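Local coordinates for putative lipoprotein (Bacteroides fragilis, PDB 3QNK) that is of unknown specific function but, as a SusD-like outer-membrane lipoprotein, probably binds glycans at the cell surface for uptake, at residues Arg42-Val47 and Thr466-Leu470; Phe61-Val66 and Arg489-Leu495; Lys124-Gly128 and Leu497-Pro501. All coordinates share one frame; numbering follows the deposited sequence.

Contact 1 (Arg42-Val47 and Thr466-Leu470); sequences RSDNSV and TQTTL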
ATOM      1  N   ARG B  42       3.609  19.314   9.191  1.00 41.70           N
ATOM      2  CA  ARG B  42       2.279  19.494   9.798  1.00 40.89           C
ATOM      3  C   ARG B  42       2.486  20.062  11.194  1.00 42.33           C
ATOM      4  O   ARG B  42       1.628  19.927  12.048  1.00 45.07           O
ATOM      5  CB  ARG B  42       1.413  18.203   9.763  1.00 39.51           C
ATOM      6  CG  ARG B  42       1.170  17.778   8.321  1.00 36.38           C
ATOM      7  CD  ARG B  42       0.141  16.727   8.108  1.00 29.95           C
ATOM      8  NE  ARG B  42       0.719  15.393   8.156  1.00 43.95           N
ATOM      9  CZ  ARG B  42       0.696  14.494   7.171  1.00 53.68           C
ATOM     10  NH1 ARG B  42       0.075  14.762   6.031  1.00 23.92           N
ATOM     11  NH2 ARG B  42       1.271  13.310   7.333  1.00 46.24           N
ATOM     12  N   SER B  43       3.622  20.751  11.393  1.00 36.58           N
ATOM     13  CA  SER B  43       4.056  21.370  12.648  1.00 37.10           C
ATOM     14  C   SER B  43       4.598  22.783  12.398  1.00 44.08           C
ATOM     15  O   SER B  43       4.964  23.129  11.272  1.00 42.22           O
ATOM     16  CB  SER B  43       5.126  20.511  13.335  1.00 39.08           C
ATOM     17  OG  SER B  43       6.425  20.834  12.877  1.00 41.75           O
ATOM     18  N   ASP B  44       4.730  23.570  13.473  1.00 43.72           N
ATOM     19  CA  ASP B  44       5.197  24.957  13.385  1.00 43.16           C
ATOM     20  C   ASP B  44       6.704  25.073  13.013  1.00 48.72           C
ATOM     21  O   ASP B  44       7.196  26.198  12.888  1.00 47.97           O
ATOM     22  CB  ASP B  44       4.898  25.690  14.693  1.00 43.16           C
ATOM     23  CG  ASP B  44       5.554  25.125  15.934  1.00 51.67           C
ATOM     24  OD1 ASP B  44       5.852  23.892  15.949  1.00 53.70           O
ATOM     25  OD2 ASP B  44       5.721  25.895  16.914  1.00 49.96           O
ATOM     26  N   ASN B  45       7.411  23.928  12.783  1.00 44.74           N
ATOM     27  CA  ASN B  45       8.827  23.946  12.397  1.00 44.19           C
ATOM     28  C   ASN B  45       9.031  24.093  10.901  1.00 50.04           C
ATOM     29  O   ASN B  45      10.125  24.487  10.473  1.00 50.67           O
ATOM     30  CB  ASN B  45       9.542  22.679  12.851  1.00 41.06           C
ATOM     31  CG  ASN B  45       9.937  22.700  14.293  1.00 48.64           C
ATOM     32  OD1 ASN B  45       9.722  23.676  15.018  1.00 39.76           O
ATOM     33  ND2 ASN B  45      10.507  21.615  14.739  1.00 37.75           N
ATOM     34  N   SER B  46       8.007  23.723  10.091  1.00 45.25           N
ATOM     35  CA  SER B  46       8.183  23.725   8.655  1.00 43.72           C
ATOM     36  C   SER B  46       6.923  24.019   7.880  1.00 47.79           C
ATOM     37  O   SER B  46       5.840  23.589   8.275  1.00 47.90           O
ATOM     38  CB  SER B  46       8.727  22.363   8.204  1.00 43.38           C
ATOM     39  OG  SER B  46       8.937  22.289   6.803  1.00 54.70           O
ATOM     40  N   VAL B  47       7.094  24.726   6.736  1.00 42.99           N
ATOM     41  CA  VAL B  47       6.112  24.956   5.679  1.00 42.56           C
ATOM     42  C   VAL B  47       6.747  24.319   4.438  1.00 48.52           C
ATOM     43  O   VAL B  47       7.778  24.809   3.964  1.00 49.93           O
ATOM     44  CB  VAL B  47       5.715  26.449   5.459  1.00 46.18           C
ATOM     45  CG1 VAL B  47       4.793  26.603   4.247  1.00 44.62           C
ATOM     46  CG2 VAL B  47       5.091  27.077   6.714  1.00 45.93           C
ATOM     47  N   THR B 466       0.608  26.829  18.249  1.00 44.14           N
ATOM     48  CA  THR B 466       1.578  26.562  17.195  1.00 42.00           C
ATOM     49  C   THR B 466       0.970  26.520  15.790  1.00 45.85           C
ATOM     50  O   THR B 466       1.605  26.994  14.847  1.00 44.16           O
ATOM     51  CB  THR B 466       2.322  25.256  17.502  1.00 48.64           C
ATOM     52  OG1 THR B 466       1.398  24.173  17.539  1.00 52.45           O
ATOM     53  CG2 THR B 466       3.092  25.315  18.809  1.00 37.98           C
ATOM     54  N   GLN B 467      -0.252  25.964  15.624  1.00 44.14           N
ATOM     55  CA  GLN B 467      -0.873  25.883  14.300  1.00 41.68           C
ATOM     56  C   GLN B 467      -1.661  27.166  14.034  1.00 48.91           C
ATOM     57  O   GLN B 467      -2.895  27.193  14.145  1.00 51.11           O
ATOM     58  CB  GLN B 467      -1.735  24.613  14.173  1.00 42.01           C
ATOM     59  CG  GLN B 467      -0.949  23.294  14.218  1.00 34.85           C
ATOM     60  CD  GLN B 467      -0.054  23.108  13.012  1.00 51.03           C
ATOM     61  OE1 GLN B 467       1.130  23.461  13.035  1.00 48.98           O
ATOM     62  NE2 GLN B 467      -0.573  22.509  11.951  1.00 34.03           N
ATOM     63  N   THR B 468      -0.918  28.252  13.719  1.00 45.45           N
ATOM     64  CA  THR B 468      -1.444  29.588  13.424  1.00 46.22           C
ATOM     65  C   THR B 468      -0.857  30.116  12.122  1.00 50.81           C
ATOM     66  O   THR B 468      -0.585  29.337  11.217  1.00 51.20           O
ATOM     67  CB  THR B 468      -1.135  30.572  14.569  1.00 59.17           C
ATOM     68  OG1 THR B 468       0.235  30.456  14.942  1.00 57.21           O
ATOM     69  CG2 THR B 468      -2.010  30.375  15.759  1.00 65.95           C
ATOM     70  N   THR B 469      -0.671  31.454  12.027  1.00 45.88           N
ATOM     71  CA  THR B 469      -0.051  32.072  10.876  1.00 44.99           C
ATOM     72  C   THR B 469       1.445  31.949  11.065  1.00 50.44           C
ATOM     73  O   THR B 469       1.984  32.428  12.072  1.00 53.02           O
ATOM     74  CB  THR B 469      -0.532  33.497  10.679  1.00 41.84           C
ATOM     75  OG1 THR B 469      -1.932  33.461  10.424  1.00 47.58           O
ATOM     76  CG2 THR B 469       0.166  34.187   9.514  1.00 37.19           C
ATOM     77  N   LEU B 470       2.097  31.266  10.115  1.00 44.60           N
ATOM     78  CA  LEU B 470       3.533  31.023  10.107  1.00 42.49           C
ATOM     79  C   LEU B 470       4.168  31.951   9.093  1.00 48.18           C
ATOM     80  O   LEU B 470       3.509  32.405   8.163  1.00 46.40           O
ATOM     81  CB  LEU B 470       3.870  29.554   9.846  1.00 40.61           C
ATOM     82  CG  LEU B 470       3.251  28.551  10.816  1.00 43.33           C
ATOM     83  CD1 LEU B 470       3.481  27.171  10.330  1.00 43.05           C
ATOM     84  CD2 LEU B 470       3.824  28.693  12.247  1.00 48.15           C
TER
HETATM   85  O   HOH W   1       2.516  22.507  15.208  1.00 50.50           O
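Gln467 OE1 reaches across to the turn at Ser43 and Asp44 through a water. Water 1 donates to Gln467 OE1 at 2.7 Å and takes a weak bond from the backbone N of Asp44. Thr466 OG1, which also bonds to Ile462 O, forms a third hydrogen bond with this water at 3.1 Å. Gln467 OE1 also accepts from Arg489. The Gln467 chain folds back at CG (chi2 -67°), which carries its amide to the backbone of Arg42 and Ser43. Its NE2 bonds to Asn62, not to Arg42 O. Beside the water, the Asp44 side chain lies at a slant to that of Thr466. Asp44 OD2 lies 3.3 Å from Thr466 CG2, a methyl that offers it no bond. The charge of Asp44 is met by Arg453 of helix 453-460. Leu470 fills the apolar side. Its CD2 packs on Asp44 CB at 4.0 Å, and its CD1 meets Val47 CG2 at 4.0 Å. The Val47 and Leu470 side chains run antiparallel alongside one another. Asn45 N donates to Ser43 OG at 3.2 Å. This makes an ST turn within the type I beta turn Ser43-Ser46, packed where helix 463-466 passes into strand 469-475 through an inverse gamma turn centred on Gln467.

Contact 2 (Phe61-Val66 and Arg489-Leu495); sequences FNYDMV and RTWNDRL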
ATOM      1  N   PHE B  61      -4.389  18.616   7.321  1.00 38.38           N
ATOM      2  CA  PHE B  61      -4.291  18.747   8.794  1.00 36.97           C
ATOM      3  C   PHE B  61      -4.102  20.199   9.190  1.00 45.09           C
ATOM      4  O   PHE B  61      -4.746  20.705  10.110  1.00 46.77           O
ATOM      5  CB  PHE B  61      -3.112  17.896   9.349  1.00 36.96           C
ATOM      6  CG  PHE B  61      -2.783  18.070  10.818  1.00 37.02           C
ATOM      7  CD1 PHE B  61      -1.897  19.065  11.242  1.00 39.40           C
ATOM      8  CD2 PHE B  61      -3.334  17.224  11.780  1.00 36.63           C
ATOM      9  CE1 PHE B  61      -1.620  19.253  12.610  1.00 37.60           C
ATOM     10  CE2 PHE B  61      -3.025  17.394  13.144  1.00 37.63           C
ATOM     11  CZ  PHE B  61      -2.210  18.437  13.549  1.00 34.28           C
ATOM     12  N   ASN B  62      -3.196  20.864   8.496  1.00 43.38           N
ATOM     13  CA  ASN B  62      -2.819  22.241   8.761  1.00 43.52           C
ATOM     14  C   ASN B  62      -4.002  23.231   8.730  1.00 45.33           C
ATOM     15  O   ASN B  62      -3.885  24.320   9.269  1.00 45.51           O
ATOM     16  CB  ASN B  62      -1.755  22.660   7.767  1.00 45.62           C
ATOM     17  CG  ASN B  62      -0.409  22.032   8.034  1.00 52.73           C
ATOM     18  OD1 ASN B  62      -0.044  21.753   9.162  1.00 46.75           O
ATOM     19  ND2 ASN B  62       0.388  21.864   7.006  1.00 48.68           N
ATOM     20  N   TYR B  63      -5.133  22.841   8.152  1.00 40.34           N
ATOM     21  CA  TYR B  63      -6.314  23.707   8.057  1.00 39.31           C
ATOM     22  C   TYR B  63      -7.551  23.012   8.672  1.00 44.36           C
ATOM     23  O   TYR B  63      -8.657  23.446   8.424  1.00 45.80           O
ATOM     24  CB  TYR B  63      -6.569  24.108   6.581  1.00 38.52           C
ATOM     25  CG  TYR B  63      -5.306  24.440   5.813  1.00 37.93           C
ATOM     26  CD1 TYR B  63      -4.666  25.674   5.975  1.00 38.87           C
ATOM     27  CD2 TYR B  63      -4.672  23.476   5.021  1.00 37.74           C
ATOM     28  CE1 TYR B  63      -3.465  25.967   5.303  1.00 35.56           C
ATOM     29  CE2 TYR B  63      -3.450  23.746   4.381  1.00 37.31           C
ATOM     30  CZ  TYR B  63      -2.872  24.999   4.504  1.00 39.05           C
ATOM     31  OH  TYR B  63      -1.713  25.251   3.834  1.00 46.26           O
ATOM     32  N   ASP B  64      -7.354  21.964   9.494  1.00 41.56           N
ATOM     33  CA  ASP B  64      -8.390  21.160  10.146  1.00 42.36           C
ATOM     34  C   ASP B  64      -9.398  20.685   9.068  1.00 46.79           C
ATOM     35  O   ASP B  64     -10.608  20.888   9.189  1.00 45.12           O
ATOM     36  CB  ASP B  64      -9.076  21.921  11.314  1.00 44.75           C
ATOM     37  CG  ASP B  64     -10.113  21.096  12.074  1.00 57.44           C
ATOM     38  OD1 ASP B  64      -9.890  19.873  12.248  1.00 60.42           O
ATOM     39  OD2 ASP B  64     -11.160  21.668  12.471  1.00 55.90           O
HETATM   40  N   MSE B  65      -8.872  20.107   7.974  1.00 42.95           N
HETATM   41  CA  MSE B  65      -9.741  19.716   6.866  1.00 41.10           C
HETATM   42  C   MSE B  65      -9.696  18.247   6.579  1.00 46.55           C
HETATM   43  O   MSE B  65     -10.375  17.802   5.653  1.00 46.80           O
HETATM   44  CB  MSE B  65      -9.456  20.549   5.631  1.00 42.36           C
HETATM   45  CG  MSE B  65     -10.233  21.844   5.704  1.00 48.01           C
HETATM   46 SE   MSE B  65      -9.946  23.258   4.459  0.75 55.38          SE
HETATM   47  CE  MSE B  65      -8.477  22.468   3.268  1.00 52.69           C
ATOM     48  N   VAL B  66      -9.008  17.467   7.454  1.00 43.29           N
ATOM     49  CA  VAL B  66      -8.995  16.000   7.403  1.00 42.27           C
ATOM     50  C   VAL B  66     -10.394  15.483   7.852  1.00 51.19           C
ATOM     51  O   VAL B  66     -11.134  16.204   8.546  1.00 52.25           O
ATOM     52  CB  VAL B  66      -7.873  15.386   8.282  1.00 42.73           C
ATOM     53  CG1 VAL B  66      -6.494  15.693   7.705  1.00 42.17           C
ATOM     54  CG2 VAL B  66      -7.994  15.844   9.726  1.00 40.94           C
ATOM     55  N   ARG B 489      -2.583  28.679   9.007  1.00 42.29           N
ATOM     56  CA  ARG B 489      -3.102  27.446   9.615  1.00 40.82           C
ATOM     57  C   ARG B 489      -4.185  27.728  10.670  1.00 43.68           C
ATOM     58  O   ARG B 489      -4.329  28.863  11.170  1.00 40.48           O
ATOM     59  CB  ARG B 489      -1.960  26.623  10.252  1.00 33.62           C
ATOM     60  CG  ARG B 489      -0.991  26.117   9.221  1.00 35.16           C
ATOM     61  CD  ARG B 489       0.093  25.256   9.785  1.00 44.14           C
ATOM     62  NE  ARG B 489       1.062  24.933   8.737  1.00 47.25           N
ATOM     63  CZ  ARG B 489       2.186  24.260   8.942  1.00 53.48           C
ATOM     64  NH1 ARG B 489       2.492  23.818  10.150  1.00 49.79           N
ATOM     65  NH2 ARG B 489       3.034  24.060   7.948  1.00 45.12           N
ATOM     66  N   THR B 490      -4.883  26.657  11.060  1.00 41.26           N
ATOM     67  CA  THR B 490      -5.856  26.737  12.129  1.00 41.73           C
ATOM     68  C   THR B 490      -5.763  25.470  12.943  1.00 47.00           C
ATOM     69  O   THR B 490      -5.024  24.560  12.581  1.00 45.68           O
ATOM     70  CB  THR B 490      -7.276  27.068  11.653  1.00 48.13           C
ATOM     71  OG1 THR B 490      -8.020  27.533  12.800  1.00 45.52           O
ATOM     72  CG2 THR B 490      -7.971  25.888  10.938  1.00 43.40           C
ATOM     73  N   TRP B 491      -6.524  25.428  14.062  1.00 44.49           N
ATOM     74  CA  TRP B 491      -6.538  24.314  15.002  1.00 42.42           C
ATOM     75  C   TRP B 491      -7.955  23.942  15.454  1.00 47.40           C
ATOM     76  O   TRP B 491      -8.874  24.774  15.461  1.00 49.75           O
ATOM     77  CB  TRP B 491      -5.689  24.695  16.235  1.00 40.24           C
ATOM     78  CG  TRP B 491      -5.593  23.579  17.233  1.00 41.29           C
ATOM     79  CD1 TRP B 491      -6.390  23.383  18.327  1.00 44.16           C
ATOM     80  CD2 TRP B 491      -4.784  22.398  17.108  1.00 40.44           C
ATOM     81  NE1 TRP B 491      -6.121  22.168  18.896  1.00 42.98           N
ATOM     82  CE2 TRP B 491      -5.141  21.536  18.164  1.00 43.96           C
ATOM     83  CE3 TRP B 491      -3.803  21.977  16.186  1.00 41.06           C
ATOM     84  CZ2 TRP B 491      -4.539  20.284  18.337  1.00 42.88           C
ATOM     85  CZ3 TRP B 491      -3.159  20.767  16.397  1.00 41.79           C
ATOM     86  CH2 TRP B 491      -3.521  19.940  17.469  1.00 42.66           C
ATOM     87  N   ASN B 492      -8.116  22.680  15.823  1.00 41.99           N
ATOM     88  CA  ASN B 492      -9.265  22.079  16.497  1.00 42.04           C
ATOM     89  C   ASN B 492      -8.729  20.949  17.376  1.00 47.05           C
ATOM     90  O   ASN B 492      -7.882  20.182  16.921  1.00 45.73           O
ATOM     91  CB  ASN B 492     -10.335  21.595  15.557  1.00 37.34           C
ATOM     92  CG  ASN B 492     -11.554  21.142  16.308  1.00 54.42           C
ATOM     93  OD1 ASN B 492     -11.600  20.035  16.837  1.00 51.43           O
ATOM     94  ND2 ASN B 492     -12.531  22.027  16.465  1.00 45.43           N
ATOM     95  N   ASP B 493      -9.217  20.847  18.620  1.00 43.65           N
ATOM     96  CA  ASP B 493      -8.718  19.858  19.568  1.00 41.81           C
ATOM     97  C   ASP B 493      -8.849  18.400  19.083  1.00 45.34           C
ATOM     98  O   ASP B 493      -8.079  17.566  19.557  1.00 44.73           O
ATOM     99  CB  ASP B 493      -9.369  20.061  20.924  1.00 43.00           C
ATOM    100  CG  ASP B 493      -8.870  21.300  21.673  1.00 51.82           C
ATOM    101  OD1 ASP B 493      -7.784  21.841  21.301  1.00 48.11           O
ATOM    102  OD2 ASP B 493      -9.501  21.671  22.680  1.00 61.70           O
ATOM    103  N   ARG B 494      -9.700  18.104  18.072  1.00 39.77           N
ATOM    104  CA  ARG B 494      -9.821  16.744  17.527  1.00 38.62           C
ATOM    105  C   ARG B 494      -8.518  16.303  16.869  1.00 45.51           C
ATOM    106  O   ARG B 494      -8.280  15.096  16.759  1.00 48.24           O
ATOM    107  CB  ARG B 494     -10.989  16.635  16.513  1.00 36.86           C
ATOM    108  CG  ARG B 494     -10.759  17.388  15.204  1.00 38.03           C
ATOM    109  CD  ARG B 494     -11.904  17.252  14.263  1.00 36.69           C
ATOM    110  NE  ARG B 494     -11.560  17.874  12.997  1.00 41.11           N
ATOM    111  CZ  ARG B 494     -12.189  17.654  11.849  1.00 55.55           C
ATOM    112  NH1 ARG B 494     -13.189  16.783  11.786  1.00 41.88           N
ATOM    113  NH2 ARG B 494     -11.803  18.278  10.749  1.00 40.50           N
ATOM    114  N   LEU B 495      -7.680  17.280  16.431  1.00 41.29           N
ATOM    115  CA  LEU B 495      -6.377  17.078  15.783  1.00 39.19           C
ATOM    116  C   LEU B 495      -5.318  16.534  16.751  1.00 44.85           C
ATOM    117  O   LEU B 495      -4.180  16.265  16.334  1.00 45.14           O
ATOM    118  CB  LEU B 495      -5.884  18.368  15.127  1.00 37.78           C
ATOM    119  CG  LEU B 495      -6.730  18.974  13.988  1.00 40.42           C
ATOM    120  CD1 LEU B 495      -6.142  20.286  13.561  1.00 40.37           C
ATOM    121  CD2 LEU B 495      -6.835  18.031  12.756  1.00 34.61           C
TER
HETATM  122  O   HOH W   2      -3.517  22.072  12.356  1.00 38.77           O
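Phe61 packs against Leu495 in the tight, buried part of this contact. Phe61 CE2 lies 3.6 Å from Leu495 CB, while Leu495 CD1 sits over one face of the ring, toward the rim. Phe61 CZ also meets Trp491 CZ3. Val66 CG2 adds to the apolar patch against Leu495 CD2. Also buried, the Asn62 amide stacks flat on the Arg489 guanidinium, with planes 7° apart. Asn62 OD1 lies over that face and bonds to Gln467; Arg489 NE pairs with Asp487. The backbones join where Thr490 N donates to Asn62 O at 3.1 Å. The other side is more exposed. There Thr490 CG2 lies against Tyr63 O, and Asp64 meets Arg494. With CG anti to the backbone N (chi1 -177°), Asp64 sends OD1 to both Arg494 NE at 2.7 Å and Arg494 NH2 at 2.9 Å. The carboxylate and guanidinium planes stand 88° apart. NE uses the syn lone pair of OD1, while NH2 comes from above the carboxylate plane. One oxygen thus takes both bonds of a side-on salt bridge. The chemistry implies a division: the buried side combines apolar packing with a stacked amide and guanidinium, and the more exposed side depends on the salt bridge.

Contact 3 (Lys124-Gly128 and Leu497-Pro501); sequences KRYGG and LTPVP. With PO4 (phosphate ion), chain F.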
ATOM      1  N   LYS B 124       0.943   6.473  18.823  1.00 44.23           N
ATOM      2  CA  LYS B 124       1.265   7.913  18.861  1.00 42.17           C
ATOM      3  C   LYS B 124       0.341   8.736  17.901  1.00 47.37           C
ATOM      4  O   LYS B 124       0.187   9.934  18.096  1.00 48.96           O
ATOM      5  CB  LYS B 124       2.768   8.199  18.614  1.00 41.36           C
ATOM      6  CG  LYS B 124       3.296   7.821  17.235  1.00 50.34           C
ATOM      7  CD  LYS B 124       4.702   8.401  16.979  1.00 46.88           C
ATOM      8  CE  LYS B 124       5.860   7.564  17.473  1.00 50.11           C
ATOM      9  NZ  LYS B 124       7.064   8.414  17.765  1.00 70.60           N
ATOM     10  N   ARG B 125      -0.330   8.083  16.952  1.00 42.82           N
ATOM     11  CA  ARG B 125      -1.191   8.701  15.956  1.00 41.69           C
ATOM     12  C   ARG B 125      -2.661   8.583  16.303  1.00 48.27           C
ATOM     13  O   ARG B 125      -3.319   9.602  16.513  1.00 48.34           O
ATOM     14  CB  ARG B 125      -0.944   8.074  14.565  1.00 39.91           C
ATOM     15  CG  ARG B 125       0.377   8.452  13.923  1.00 51.13           C
ATOM     16  CD  ARG B 125       0.554   7.686  12.640  1.00 62.41           C
ATOM     17  NE  ARG B 125       1.070   8.498  11.532  1.00 69.35           N
ATOM     18  CZ  ARG B 125       2.363   8.645  11.264  1.00 74.44           C
ATOM     19  NH1 ARG B 125       3.273   8.085  12.039  1.00 63.77           N
ATOM     20  NH2 ARG B 125       2.755   9.373  10.228  1.00 60.69           N
ATOM     21  N   TYR B 126      -3.180   7.339  16.353  1.00 46.40           N
ATOM     22  CA  TYR B 126      -4.600   7.040  16.576  1.00 47.23           C
ATOM     23  C   TYR B 126      -5.015   6.923  18.062  1.00 53.43           C
ATOM     24  O   TYR B 126      -6.210   7.009  18.349  1.00 55.77           O
ATOM     25  CB  TYR B 126      -4.972   5.726  15.855  1.00 48.32           C
ATOM     26  CG  TYR B 126      -4.519   5.657  14.406  1.00 47.96           C
ATOM     27  CD1 TYR B 126      -5.278   6.228  13.389  1.00 48.95           C
ATOM     28  CD2 TYR B 126      -3.345   5.001  14.051  1.00 48.35           C
ATOM     29  CE1 TYR B 126      -4.868   6.168  12.057  1.00 47.34           C
ATOM     30  CE2 TYR B 126      -2.935   4.922  12.721  1.00 48.67           C
ATOM     31  CZ  TYR B 126      -3.696   5.512  11.729  1.00 49.72           C
ATOM     32  OH  TYR B 126      -3.307   5.416  10.418  1.00 44.20           O
ATOM     33  N   GLY B 127      -4.058   6.709  18.967  1.00 46.97           N
ATOM     34  CA  GLY B 127      -4.324   6.517  20.386  1.00 46.47           C
ATOM     35  C   GLY B 127      -4.519   5.043  20.601  1.00 52.25           C
ATOM     36  O   GLY B 127      -3.662   4.249  20.194  1.00 55.50           O
ATOM     37  N   GLY B 128      -5.654   4.652  21.152  1.00 46.32           N
ATOM     38  CA  GLY B 128      -5.938   3.230  21.299  1.00 46.73           C
ATOM     39  C   GLY B 128      -6.101   2.552  19.947  1.00 53.23           C
ATOM     40  O   GLY B 128      -6.677   3.130  19.021  1.00 55.21           O
ATOM     41  N   LEU B 497      -5.576  13.672  17.886  1.00 43.79           N
ATOM     42  CA  LEU B 497      -5.584  12.277  17.437  1.00 42.28           C
ATOM     43  C   LEU B 497      -5.840  12.207  15.944  1.00 45.45           C
ATOM     44  O   LEU B 497      -6.576  13.041  15.415  1.00 47.47           O
ATOM     45  CB  LEU B 497      -6.633  11.450  18.198  1.00 41.87           C
ATOM     46  CG  LEU B 497      -6.284  11.022  19.636  1.00 45.79           C
ATOM     47  CD1 LEU B 497      -7.382  10.158  20.207  1.00 46.43           C
ATOM     48  CD2 LEU B 497      -4.930  10.244  19.689  1.00 44.42           C
ATOM     49  N   THR B 498      -5.227  11.225  15.257  1.00 40.88           N
ATOM     50  CA  THR B 498      -5.391  10.966  13.806  1.00 40.29           C
ATOM     51  C   THR B 498      -6.696  10.196  13.562  1.00 43.01           C
ATOM     52  O   THR B 498      -6.976   9.272  14.328  1.00 43.98           O
ATOM     53  CB  THR B 498      -4.164  10.211  13.279  1.00 43.15           C
ATOM     54  OG1 THR B 498      -3.048  11.062  13.474  1.00 53.81           O
ATOM     55  CG2 THR B 498      -4.266   9.844  11.787  1.00 32.65           C
ATOM     56  N   PRO B 499      -7.535  10.531  12.549  1.00 39.84           N
ATOM     57  CA  PRO B 499      -8.778   9.738  12.363  1.00 39.99           C
ATOM     58  C   PRO B 499      -8.475   8.316  11.915  1.00 47.41           C
ATOM     59  O   PRO B 499      -7.470   8.057  11.235  1.00 47.85           O
ATOM     60  CB  PRO B 499      -9.556  10.497  11.277  1.00 40.22           C
ATOM     61  CG  PRO B 499      -8.624  11.392  10.637  1.00 42.27           C
ATOM     62  CD  PRO B 499      -7.398  11.563  11.492  1.00 39.14           C
ATOM     63  N   VAL B 500      -9.297   7.386  12.372  1.00 44.93           N
ATOM     64  CA  VAL B 500      -9.210   6.006  11.920  1.00 45.43           C
ATOM     65  C   VAL B 500      -9.836   6.041  10.512  1.00 49.90           C
ATOM     66  O   VAL B 500     -10.894   6.671  10.342  1.00 47.73           O
ATOM     67  CB  VAL B 500      -9.906   5.008  12.893  1.00 49.08           C
ATOM     68  CG1 VAL B 500      -9.988   3.604  12.300  1.00 49.43           C
ATOM     69  CG2 VAL B 500      -9.224   4.986  14.262  1.00 48.08           C
ATOM     70  N   PRO B 501      -9.197   5.446   9.482  1.00 48.64           N
ATOM     71  CA  PRO B 501      -9.793   5.469   8.127  1.00 49.53           C
ATOM     72  C   PRO B 501     -11.249   4.980   8.107  1.00 54.01           C
ATOM     73  O   PRO B 501     -11.573   3.992   8.750  1.00 54.15           O
ATOM     74  CB  PRO B 501      -8.870   4.539   7.349  1.00 50.79           C
ATOM     75  CG  PRO B 501      -7.588   4.690   8.034  1.00 53.69           C
ATOM     76  CD  PRO B 501      -7.922   4.721   9.477  1.00 49.33           C
TER
HETATM   77  P   PO4 F 601       6.709   6.982   9.455  1.00107.86           P
HETATM   78  O1  PO4 F 601       5.642   8.085   9.954  1.00113.93           O
HETATM   79  O2  PO4 F 601       6.036   5.914   8.417  1.00111.07           O
HETATM   80  O3  PO4 F 601       8.104   7.705   9.024  1.00112.31           O
HETATM   81  O4  PO4 F 601       7.163   6.120  10.699  1.00115.80           O
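Tyr126 presents its ring edge to Pro499 O, which lies in the ring plane 3.3 Å from Tyr126 CE1. Thr498 brings CG2 to 3.7 Å from Tyr126 CE1. Val500 CG2 packs loosely on Tyr126 CD1, and Pro501 CD on CE1. Tyr126 CB starts away from the other segment, but chi1 of -49° swings the ring back to it. The hydroxyl is held by Asp73 and the backbone N of Trp77. On the helix backbone, Arg125 O accepts from Thr498 N at 2.8 Å. The bond is nearly straight at its hydrogen (172°), yet the donor stands above the carbonyl plane. Thr498 OG1 adds a weak bond to the same oxygen. Leu497 lays CD2 3.7 Å from Gly127 N, where the chain leaves helix 101-126 with positive phi. The Arg125 guanidinium leads away from this loop. NH1 and NH2 each donate a hydrogen bond to O1 of a phosphate ion, both 3.2 Å, with the oxygen near the guanidinium plane. The ion probably came from the crystallisation liquor. Salt bridges to Glu121 and Asp74 probably balance and orient the guanidinium beside it. Arg125 thus binds the loop through its backbone oxygen while its side chain is engaged by acids and phosphate.

All three contacts join an early part of the chain to a late one, and their segments alternate in sequence. Contacts 1 and 3 are buried, while contact 2 is only partly so. Contacts 1 and 2 touch directly: Arg489 of contact 2 reaches the backbone oxygens of Ser43 and Ser46 in contact 1. Contacts 2 and 3 share the loop between strand 480-488 and helix 502-507, with centres about 14 Å apart. Their early partners differ, a loop before helix 76-93 and the end of helix 101-126. Contact 1 relies on a bridging water and leucine packing. Contact 2 pairs a direct salt bridge with a main-chain bond; in contact 3 a main-chain bond carries the direct polar link.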